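PDB 4RGY: esterase from uncultured bacterium FLS12, which hydrolyses ester bonds as a low-temperature-active, alkaline esterase, probably through the serine-hydrolase chemistry of the alpha/beta-hydrolase fold. Local coordinates for residues L60-I65 with H245-W250; T21-Q26 with S64-V69; A70-A75 with R256-L261. One frame throughout, in Å; residues are numbered along the deposited sequence.

Contact 1. Residues L60-I65 with H245-W250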
loop_
_atom_site.group_PDB
_atom_site.type_symbol
_atom_site.label_atom_id
_atom_site.label_comp_id
_atom_site.label_asym_id
_atom_site.label_seq_id
_atom_site.Cartn_x
_atom_site.Cartn_y
_atom_site.Cartn_z
ATOM N N LEU A 60 -5.331 2.999 11.774
ATOM C CA LEU A 60 -3.930 2.589 11.791
ATOM C C LEU A 60 -3.010 3.801 11.913
ATOM O O LEU A 60 -1.996 3.758 12.638
ATOM C CB LEU A 60 -3.598 1.808 10.519
ATOM C CG LEU A 60 -2.225 1.132 10.519
ATOM C CD1 LEU A 60 -2.234 -0.112 11.390
ATOM C CD2 LEU A 60 -1.789 0.792 9.102
ATOM N N ARG A 61 -3.358 4.871 11.202
ATOM C CA ARG A 61 -2.511 6.050 11.134
ATOM C C ARG A 61 -2.516 6.872 12.412
ATOM O O ARG A 61 -1.458 7.273 12.882
ATOM C CB ARG A 61 -2.882 6.918 9.936
ATOM C CG ARG A 61 -2.628 6.240 8.597
ATOM C CD ARG A 61 -3.440 6.864 7.474
ATOM N NE ARG A 61 -3.032 8.233 7.169
ATOM C CZ ARG A 61 -3.559 8.963 6.191
ATOM N NH1 ARG A 61 -4.520 8.453 5.419
ATOM N NH2 ARG A 61 -3.137 10.205 5.984
ATOM N N ARG A 62 -3.693 7.114 12.980
ATOM C CA ARG A 62 -3.824 8.083 14.070
ATOM C C ARG A 62 -3.865 7.480 15.463
ATOM O O ARG A 62 -4.002 8.207 16.451
ATOM C CB ARG A 62 -5.068 8.935 13.849
ATOM C CG ARG A 62 -5.106 9.555 12.482
ATOM C CD ARG A 62 -3.902 10.435 12.259
ATOM N NE ARG A 62 -3.832 10.851 10.865
ATOM C CZ ARG A 62 -4.585 11.812 10.348
ATOM N NH1 ARG A 62 -5.449 12.454 11.121
ATOM N NH2 ARG A 62 -4.474 12.131 9.062
ATOM N N THR A 63 -3.775 6.156 15.543
ATOM C CA THR A 63 -3.681 5.463 16.827
ATOM C C THR A 63 -2.605 4.402 16.752
ATOM O O THR A 63 -2.053 4.132 15.674
ATOM C CB THR A 63 -4.998 4.753 17.255
ATOM O OG1 THR A 63 -5.181 3.537 16.515
ATOM C CG2 THR A 63 -6.200 5.666 17.083
ATOM N N SER A 64 -2.346 3.759 17.885
ATOM C CA SER A 64 -1.457 2.603 17.904
ATOM C C SER A 64 -2.245 1.298 18.041
ATOM O O SER A 64 -1.784 0.361 18.693
ATOM C CB SER A 64 -0.421 2.733 19.021
ATOM O OG SER A 64 0.418 3.852 18.799
ATOM N N ILE A 65 -3.428 1.240 17.424
ATOM C CA ILE A 65 -4.273 0.053 17.494
ATOM C C ILE A 65 -3.539 -1.280 17.259
ATOM O O ILE A 65 -3.781 -2.252 17.986
ATOM C CB ILE A 65 -5.532 0.191 16.571
ATOM C CG1 ILE A 65 -6.466 -1.014 16.722
ATOM C CG2 ILE A 65 -5.150 0.369 15.092
ATOM C CD1 ILE A 65 -7.060 -1.137 18.108
ATOM N N HIS A 245 -13.632 15.968 19.675
ATOM C CA HIS A 245 -13.780 15.011 18.579
ATOM C C HIS A 245 -12.455 14.895 17.846
ATOM O O HIS A 245 -12.283 15.440 16.752
ATOM C CB HIS A 245 -14.873 15.483 17.615
ATOM C CG HIS A 245 -15.556 14.374 16.871
ATOM N ND1 HIS A 245 -16.433 13.505 17.481
ATOM C CD2 HIS A 245 -15.506 14.006 15.566
ATOM C CE1 HIS A 245 -16.894 12.646 16.589
ATOM N NE2 HIS A 245 -16.348 12.928 15.418
ATOM N N GLU A 246 -11.519 14.185 18.453
ATOM C CA GLU A 246 -10.182 14.087 17.902
ATOM C C GLU A 246 -9.510 12.801 18.337
ATOM O O GLU A 246 -9.910 12.162 19.320
ATOM C CB GLU A 246 -9.348 15.318 18.277
ATOM C CG GLU A 246 -9.136 15.512 19.765
ATOM C CD GLU A 246 -7.929 14.755 20.281
ATOM O OE1 GLU A 246 -7.972 14.271 21.434
ATOM O OE2 GLU A 246 -6.926 14.660 19.546
ATOM N N TRP A 247 -8.449 12.446 17.619
ATOM C CA TRP A 247 -7.856 11.121 17.711
ATOM C C TRP A 247 -7.030 10.822 18.960
ATOM O O TRP A 247 -6.853 9.654 19.303
ATOM C CB TRP A 247 -7.077 10.804 16.428
ATOM C CG TRP A 247 -7.996 10.444 15.322
ATOM C CD1 TRP A 247 -8.456 11.261 14.326
ATOM C CD2 TRP A 247 -8.600 9.169 15.110
ATOM N NE1 TRP A 247 -9.308 10.558 13.500
ATOM C CE2 TRP A 247 -9.415 9.273 13.969
ATOM C CE3 TRP A 247 -8.526 7.942 15.774
ATOM C CZ2 TRP A 247 -10.158 8.201 13.486
ATOM C CZ3 TRP A 247 -9.260 6.878 15.290
ATOM C CH2 TRP A 247 -10.058 7.009 14.152
ATOM N N GLY A 248 -6.517 11.856 19.629
ATOM C CA GLY A 248 -5.884 11.653 20.924
ATOM C C GLY A 248 -6.838 10.971 21.893
ATOM O O GLY A 248 -6.483 10.000 22.562
ATOM N N TYR A 249 -8.068 11.465 21.946
ATOM C CA TYR A 249 -9.079 10.880 22.818
ATOM C C TYR A 249 -9.399 9.430 22.418
ATOM O O TYR A 249 -9.462 8.554 23.272
ATOM C CB TYR A 249 -10.332 11.771 22.827
ATOM C CG TYR A 249 -11.490 11.218 23.618
ATOM C CD1 TYR A 249 -11.513 11.298 25.009
ATOM C CD2 TYR A 249 -12.564 10.616 22.973
ATOM C CE1 TYR A 249 -12.578 10.785 25.731
ATOM C CE2 TYR A 249 -13.630 10.100 23.687
ATOM C CZ TYR A 249 -13.620 10.189 25.064
ATOM O OH TYR A 249 -14.666 9.670 25.774
ATOM N N TRP A 250 -9.565 9.159 21.126
ATOM C CA TRP A 250 -9.896 7.794 20.699
ATOM C C TRP A 250 -8.739 6.815 20.881
ATOM O O TRP A 250 -8.961 5.638 21.162
ATOM C CB TRP A 250 -10.413 7.785 19.258
ATOM C CG TRP A 250 -11.642 8.638 19.178
ATOM C CD1 TRP A 250 -12.669 8.662 20.071
ATOM C CD2 TRP A 250 -11.925 9.658 18.211
ATOM N NE1 TRP A 250 -13.595 9.606 19.702
ATOM C CE2 TRP A 250 -13.165 10.231 18.560
ATOM C CE3 TRP A 250 -11.263 10.123 17.067
ATOM C CZ2 TRP A 250 -13.745 11.258 17.823
ATOM C CZ3 TRP A 250 -11.837 11.143 16.338
ATOM C CH2 TRP A 250 -13.074 11.702 16.714
#
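Arg62 and Thr63, at the end of helix 58-62, pack on Trp247 in the first turn of helix 247-260. Trp247 follows His245, the probable catalytic histidine of this alpha/beta-hydrolase fold, by two residues. Arg62 CB lies over one face of the indole, 3.6 Å from Trp247 CG. Measured to the centroid of the five-membered ring, Arg62 CB stands at 3.9 Å and 26° off the normal, which meets the definition of a CH-pi contact. Trp250 CE3 covers the opposite face, 3.4 Å above the plane over the ring centre, so the indole lies between Arg62 of the other segment and Trp250 of its own helix. The Arg62 chain bends at chi2 (-59°) and turns away from the indole; its guanidinium reaches Glu66 of the second subunit in a salt bridge. Thr63 reaches the six-membered part of the indole obliquely, CG2 lying 3.5 Å from Trp247 CE3. An alanine in place of Trp247 is likely to leave Arg62 CB and Thr63 CG2 without their aromatic surface and open a gap beside Trp250. With chi1 of 76°, Thr63 OG1 sits between the backbone N and the carbonyl carbon, while CG2, anti to the carbonyl carbon, is the branch that touches the indole. That hydroxyl bonds to Trp59 O and accepts from Ile65 N at 3.0 Å, closing an ST turn.

Contact 2. Residues T21-Q26 with S64-V69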
loop_
_atom_site.group_PDB
_atom_site.type_symbol
_atom_site.label_atom_id
_atom_site.label_comp_id
_atom_site.label_asym_id
_atom_site.label_seq_id
_atom_site.Cartn_x
_atom_site.Cartn_y
_atom_site.Cartn_z
ATOM N N THR A 21 -8.284 -2.397 5.643
ATOM C CA THR A 21 -7.042 -2.733 6.324
ATOM C C THR A 21 -7.353 -3.815 7.338
ATOM O O THR A 21 -8.333 -3.704 8.072
ATOM C CB THR A 21 -6.500 -1.514 7.077
ATOM O OG1 THR A 21 -6.328 -0.430 6.151
ATOM C CG2 THR A 21 -5.180 -1.830 7.752
ATOM N N VAL A 22 -6.539 -4.863 7.367
ATOM C CA VAL A 22 -6.734 -5.957 8.312
ATOM C C VAL A 22 -5.437 -6.211 9.064
ATOM O O VAL A 22 -4.357 -6.242 8.471
ATOM C CB VAL A 22 -7.187 -7.248 7.581
ATOM C CG1 VAL A 22 -7.173 -8.445 8.515
ATOM C CG2 VAL A 22 -8.578 -7.055 6.974
ATOM N N ILE A 23 -5.533 -6.387 10.380
ATOM C CA ILE A 23 -4.376 -6.878 11.116
ATOM C C ILE A 23 -4.690 -8.232 11.736
ATOM O O ILE A 23 -5.769 -8.433 12.302
ATOM C CB ILE A 23 -3.847 -5.879 12.152
ATOM C CG1 ILE A 23 -4.964 -5.316 13.002
ATOM C CG2 ILE A 23 -3.121 -4.732 11.462
ATOM C CD1 ILE A 23 -4.467 -4.322 14.050
ATOM N N LEU A 24 -3.749 -9.162 11.571
ATOM C CA LEU A 24 -3.909 -10.550 11.996
ATOM C C LEU A 24 -2.776 -10.907 12.925
ATOM O O LEU A 24 -1.630 -10.546 12.666
ATOM C CB LEU A 24 -3.765 -11.492 10.802
ATOM C CG LEU A 24 -4.879 -11.982 9.901
ATOM C CD1 LEU A 24 -4.326 -13.118 9.028
ATOM C CD2 LEU A 24 -6.083 -12.448 10.713
ATOM N N PRO A 25 -3.073 -11.656 13.992
ATOM C CA PRO A 25 -1.972 -12.225 14.765
ATOM C C PRO A 25 -1.197 -13.229 13.917
ATOM O O PRO A 25 -1.806 -13.961 13.137
ATOM C CB PRO A 25 -2.689 -12.950 15.911
ATOM C CG PRO A 25 -4.068 -12.316 15.977
ATOM C CD PRO A 25 -4.394 -11.979 14.561
ATOM N N GLN A 26 0.125 -13.242 14.056
ATOM C CA GLN A 26 0.953 -14.250 13.394
ATOM C C GLN A 26 1.155 -15.457 14.304
ATOM O O GLN A 26 1.354 -15.302 15.503
ATOM C CB GLN A 26 2.319 -13.678 13.012
ATOM C CG GLN A 26 2.303 -12.841 11.757
ATOM C CD GLN A 26 3.697 -12.492 11.264
ATOM O OE1 GLN A 26 4.593 -13.338 11.201
ATOM N NE2 GLN A 26 3.886 -11.236 10.924
ATOM N N SER A 64 -2.346 3.759 17.885
ATOM C CA SER A 64 -1.457 2.603 17.904
ATOM C C SER A 64 -2.245 1.298 18.041
ATOM O O SER A 64 -1.784 0.361 18.693
ATOM C CB SER A 64 -0.421 2.733 19.021
ATOM O OG SER A 64 0.418 3.852 18.799
ATOM N N ILE A 65 -3.428 1.240 17.424
ATOM C CA ILE A 65 -4.273 0.053 17.494
ATOM C C ILE A 65 -3.539 -1.280 17.259
ATOM O O ILE A 65 -3.781 -2.252 17.986
ATOM C CB ILE A 65 -5.532 0.191 16.571
ATOM C CG1 ILE A 65 -6.466 -1.014 16.722
ATOM C CG2 ILE A 65 -5.150 0.369 15.092
ATOM C CD1 ILE A 65 -7.060 -1.137 18.108
ATOM N N GLU A 66 -2.639 -1.344 16.274
ATOM C CA GLU A 66 -1.938 -2.604 16.022
ATOM C C GLU A 66 -1.135 -3.056 17.247
ATOM O O GLU A 66 -1.125 -4.238 17.586
ATOM C CB GLU A 66 -1.018 -2.507 14.805
ATOM C CG GLU A 66 -0.328 -3.829 14.492
ATOM C CD GLU A 66 0.649 -3.730 13.348
ATOM O OE1 GLU A 66 0.400 -2.929 12.432
ATOM O OE2 GLU A 66 1.661 -4.461 13.369
ATOM N N ARG A 67 -0.473 -2.110 17.905
ATOM C CA ARG A 67 0.249 -2.406 19.135
ATOM C C ARG A 67 -0.698 -2.784 20.273
ATOM O O ARG A 67 -0.439 -3.726 21.020
ATOM C CB ARG A 67 1.135 -1.220 19.514
ATOM C CG ARG A 67 1.761 -1.331 20.893
ATOM C CD ARG A 67 2.949 -0.380 21.042
ATOM N NE ARG A 67 2.589 1.012 20.776
ATOM C CZ ARG A 67 2.048 1.822 21.675
ATOM N NH1 ARG A 67 1.795 1.375 22.898
ATOM N NH2 ARG A 67 1.759 3.075 21.365
ATOM N N TYR A 68 -1.820 -2.084 20.380
ATOM C CA TYR A 68 -2.732 -2.333 21.487
ATOM C C TYR A 68 -3.309 -3.749 21.478
ATOM O O TYR A 68 -3.607 -4.307 22.537
ATOM C CB TYR A 68 -3.862 -1.301 21.498
ATOM C CG TYR A 68 -3.404 0.132 21.677
ATOM C CD1 TYR A 68 -2.287 0.439 22.446
ATOM C CD2 TYR A 68 -4.099 1.180 21.087
ATOM C CE1 TYR A 68 -1.876 1.749 22.614
ATOM C CE2 TYR A 68 -3.695 2.491 21.249
ATOM C CZ TYR A 68 -2.583 2.769 22.012
ATOM O OH TYR A 68 -2.157 4.069 22.183
ATOM N N VAL A 69 -3.474 -4.336 20.299
ATOM C CA VAL A 69 -4.066 -5.671 20.220
ATOM C C VAL A 69 -3.025 -6.789 20.171
ATOM O O VAL A 69 -3.379 -7.964 20.181
ATOM C CB VAL A 69 -4.984 -5.818 18.994
ATOM C CG1 VAL A 69 -6.109 -4.794 19.056
ATOM C CG2 VAL A 69 -4.202 -5.678 17.676
#
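Ile23, on strand 16-25, lays its side chain against the short helix 65-68, and almost all of the contact can be told along that one chain. The bond to CB points toward the helix, and CB itself serves as the branch point from which two arms leave. The shorter arm, CG2, sits beside the backbone N and comes to 4.1 Å from Glu66 OE1. CG1 takes the more hindered place between the backbone N and the carbonyl carbon (chi1 48°), and CD1 then extends fully from it (chi2 180°), which carries the terminal methyl onto the helix surface. There Ile23 CD1 lies 3.6 Å from Glu66 CA, and its next neighbour on that residue is Glu66 CB at 4.0 Å. The same methyl also touches Val69 CG2, three residues further on, at 3.9 Å. Within the helical segment, Val69 N bonds to Ile65 O at 3.1 Å. Beyond the segments, Ile23 packs on Val76 of strand 75-79 and on Leu4 of strand 2-11, so the contact joins this helix to the antiparallel edge of the central sheet. Glu66 leaves the helix with CG anti to the backbone N (chi1 -177°) and runs extended; Ile23 CD1 lies against its aliphatic stem while the carboxylate goes on to Arg61 and Arg62 of the second subunit, a salt bridge to each. The chemistry is therefore divided along one residue: the hydrocarbon half of Glu66 completes an apolar seam within the chain, and its buried carboxylate, matched by two arginines, probably stays ionised and ties the seam to the subunit interface.

Contact 3. Residues A70-A75 with R256-L261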
loop_
_atom_site.group_PDB
_atom_site.type_symbol
_atom_site.label_atom_id
_atom_site.label_comp_id
_atom_site.label_asym_id
_atom_site.label_seq_id
_atom_site.Cartn_x
_atom_site.Cartn_y
_atom_site.Cartn_z
ATOM N N ALA A 70 -1.751 -6.421 20.133
ATOM C CA ALA A 70 -0.681 -7.367 19.793
ATOM C C ALA A 70 -0.618 -8.635 20.655
ATOM O O ALA A 70 -0.164 -9.678 20.184
ATOM C CB ALA A 70 0.674 -6.661 19.782
ATOM N N GLU A 71 -1.068 -8.554 21.902
ATOM C CA GLU A 71 -0.992 -9.717 22.790
ATOM C C GLU A 71 -2.346 -10.367 23.056
ATOM O O GLU A 71 -2.465 -11.248 23.912
ATOM C CB GLU A 71 -0.325 -9.343 24.118
ATOM C CG GLU A 71 1.077 -8.780 23.970
ATOM C CD GLU A 71 1.987 -9.690 23.171
ATOM O OE1 GLU A 71 1.859 -10.929 23.295
ATOM O OE2 GLU A 71 2.829 -9.165 22.411
ATOM N N MET A 72 -3.361 -9.953 22.308
ATOM C CA MET A 72 -4.729 -10.356 22.605
ATOM C C MET A 72 -5.228 -11.551 21.797
ATOM O O MET A 72 -6.264 -12.126 22.122
ATOM C CB MET A 72 -5.677 -9.171 22.422
ATOM C CG MET A 72 -5.333 -7.982 23.298
ATOM S SD MET A 72 -6.518 -6.639 23.136
ATOM C CE MET A 72 -8.055 -7.441 23.610
ATOM N N GLY A 73 -4.511 -11.924 20.743
ATOM C CA GLY A 73 -4.987 -12.978 19.862
ATOM C C GLY A 73 -6.245 -12.535 19.131
ATOM O O GLY A 73 -7.158 -13.332 18.886
ATOM N N LEU A 74 -6.268 -11.254 18.777
ATOM C CA LEU A 74 -7.446 -10.588 18.231
ATOM C C LEU A 74 -7.126 -10.013 16.859
ATOM O O LEU A 74 -6.167 -9.259 16.713
ATOM C CB LEU A 74 -7.869 -9.441 19.156
ATOM C CG LEU A 74 -9.057 -8.568 18.748
ATOM C CD1 LEU A 74 -10.306 -9.403 18.780
ATOM C CD2 LEU A 74 -9.170 -7.375 19.680
ATOM N N ALA A 75 -7.922 -10.374 15.861
ATOM C CA ALA A 75 -7.802 -9.771 14.537
ATOM C C ALA A 75 -8.630 -8.486 14.499
ATOM O O ALA A 75 -9.623 -8.353 15.220
ATOM C CB ALA A 75 -8.264 -10.737 13.473
ATOM N N ARG A 256 -9.292 1.218 26.498
ATOM C CA ARG A 256 -10.281 0.851 27.506
ATOM C C ARG A 256 -11.331 -0.068 26.898
ATOM O O ARG A 256 -11.749 -1.046 27.515
ATOM C CB ARG A 256 -10.921 2.101 28.100
ATOM C CG ARG A 256 -9.905 3.045 28.741
ATOM C CD ARG A 256 -10.594 4.210 29.431
ATOM N NE ARG A 256 -11.502 3.749 30.476
ATOM C CZ ARG A 256 -11.135 3.467 31.723
ATOM N NH1 ARG A 256 -9.862 3.588 32.091
ATOM N NH2 ARG A 256 -12.035 3.054 32.603
ATOM N N VAL A 257 -11.743 0.221 25.669
ATOM C CA VAL A 257 -12.687 -0.652 24.989
ATOM C C VAL A 257 -12.101 -2.052 24.809
ATOM O O VAL A 257 -12.788 -3.049 25.036
ATOM C CB VAL A 257 -13.114 -0.075 23.631
ATOM C CG1 VAL A 257 -13.860 -1.121 22.808
ATOM C CG2 VAL A 257 -13.984 1.167 23.841
ATOM N N LEU A 258 -10.833 -2.131 24.405
ATOM C CA LEU A 258 -10.185 -3.425 24.223
ATOM C C LEU A 258 -10.171 -4.250 25.516
ATOM O O LEU A 258 -10.436 -5.446 25.488
ATOM C CB LEU A 258 -8.768 -3.252 23.667
ATOM C CG LEU A 258 -8.671 -2.786 22.207
ATOM C CD1 LEU A 258 -7.236 -2.433 21.882
ATOM C CD2 LEU A 258 -9.192 -3.842 21.241
ATOM N N ALA A 259 -9.882 -3.606 26.642
ATOM C CA ALA A 259 -9.849 -4.301 27.931
ATOM C C ALA A 259 -11.228 -4.791 28.348
ATOM O O ALA A 259 -11.361 -5.778 29.082
ATOM C CB ALA A 259 -9.268 -3.395 29.005
ATOM N N TRP A 260 -12.247 -4.086 27.876
ATOM C CA TRP A 260 -13.637 -4.341 28.218
ATOM C C TRP A 260 -14.266 -5.457 27.383
ATOM O O TRP A 260 -15.267 -6.050 27.785
ATOM C CB TRP A 260 -14.409 -3.028 28.069
ATOM C CG TRP A 260 -15.916 -3.109 27.991
ATOM C CD1 TRP A 260 -16.806 -3.022 29.029
ATOM C CD2 TRP A 260 -16.701 -3.234 26.802
ATOM N NE1 TRP A 260 -18.096 -3.102 28.554
ATOM C CE2 TRP A 260 -18.060 -3.223 27.189
ATOM C CE3 TRP A 260 -16.390 -3.342 25.443
ATOM C CZ2 TRP A 260 -19.098 -3.342 26.268
ATOM C CZ3 TRP A 260 -17.419 -3.457 24.532
ATOM C CH2 TRP A 260 -18.759 -3.455 24.946
ATOM N N LEU A 261 -13.687 -5.750 26.219
ATOM C CA LEU A 261 -14.254 -6.775 25.344
ATOM C C LEU A 261 -14.365 -8.113 26.065
ATOM O O LEU A 261 -13.452 -8.509 26.783
ATOM C CB LEU A 261 -13.408 -6.953 24.082
ATOM C CG LEU A 261 -13.359 -5.815 23.060
ATOM C CD1 LEU A 261 -12.449 -6.202 21.900
ATOM C CD2 LEU A 261 -14.754 -5.440 22.562
#
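Leu258 O, in the last turn of helix 247-260, is approached both from its own helix and from across the contact: Leu261 N makes a weak hydrogen bond to it at 3.3 Å, and Met72 CE packs at 3.6 Å. Its neighbour Val257 O likewise takes two weak bonds, from Trp260 N and from Leu261 N, as the helix ends. Across the contact everything else is apolar. The Met72 chain is extended as far as SD and bends at chi3 (59°), which swings the terminal methyl onto the carbonyl; SD itself lies 4.1 Å from Leu258 CB. Leu74 brings a single methyl to two leucines, with CD2 at 3.9 Å from Leu258 CD2 and at 4.1 Å from Leu261 CD1. With CG anti to the backbone N (chi1 178°) and chi2 at 67°, CD2 is the branch that meets both leucines. Leu74 crosses Leu261 at about a right angle. Phe121 of strand 120-125 touches both Leu74 and Leu261, and Val69 touches Leu74 and Leu258. Residues 70-74 carry the chain from helix 65-68 into strand 75-79, on the return of the beta-alpha-beta crossover from strand 45-49, and Leu74 packs against the C-terminal helix over the parallel sheet, an arrangement that belongs to the alpha/beta-hydrolase fold.

Overall arrangement
Contacts 1 and 2 share Ser64 and Ile65, with centres about 14 Å apart, and both reach the second subunit. Contact 3 lies about 10 Å from contact 2 and about 16 Å from contact 1, centre to centre. Leu258 joins the three: its CD1 meets Ile65 CD1 at 4.0 Å and Tyr68 CB at 3.6 Å. Helix 247-260 thus serves contact 1 with its first turn and contact 3 with its last. The probable active site adjoins contact 1 alone of these: His245 bonds to Asp216 and weakly to Ser126, consistent with a catalytic triad, whereas contact 2 joins helix 65-68 to strand 16-25, and contact 3 joins the loop before strand 75-79 to the end of helix 247-260.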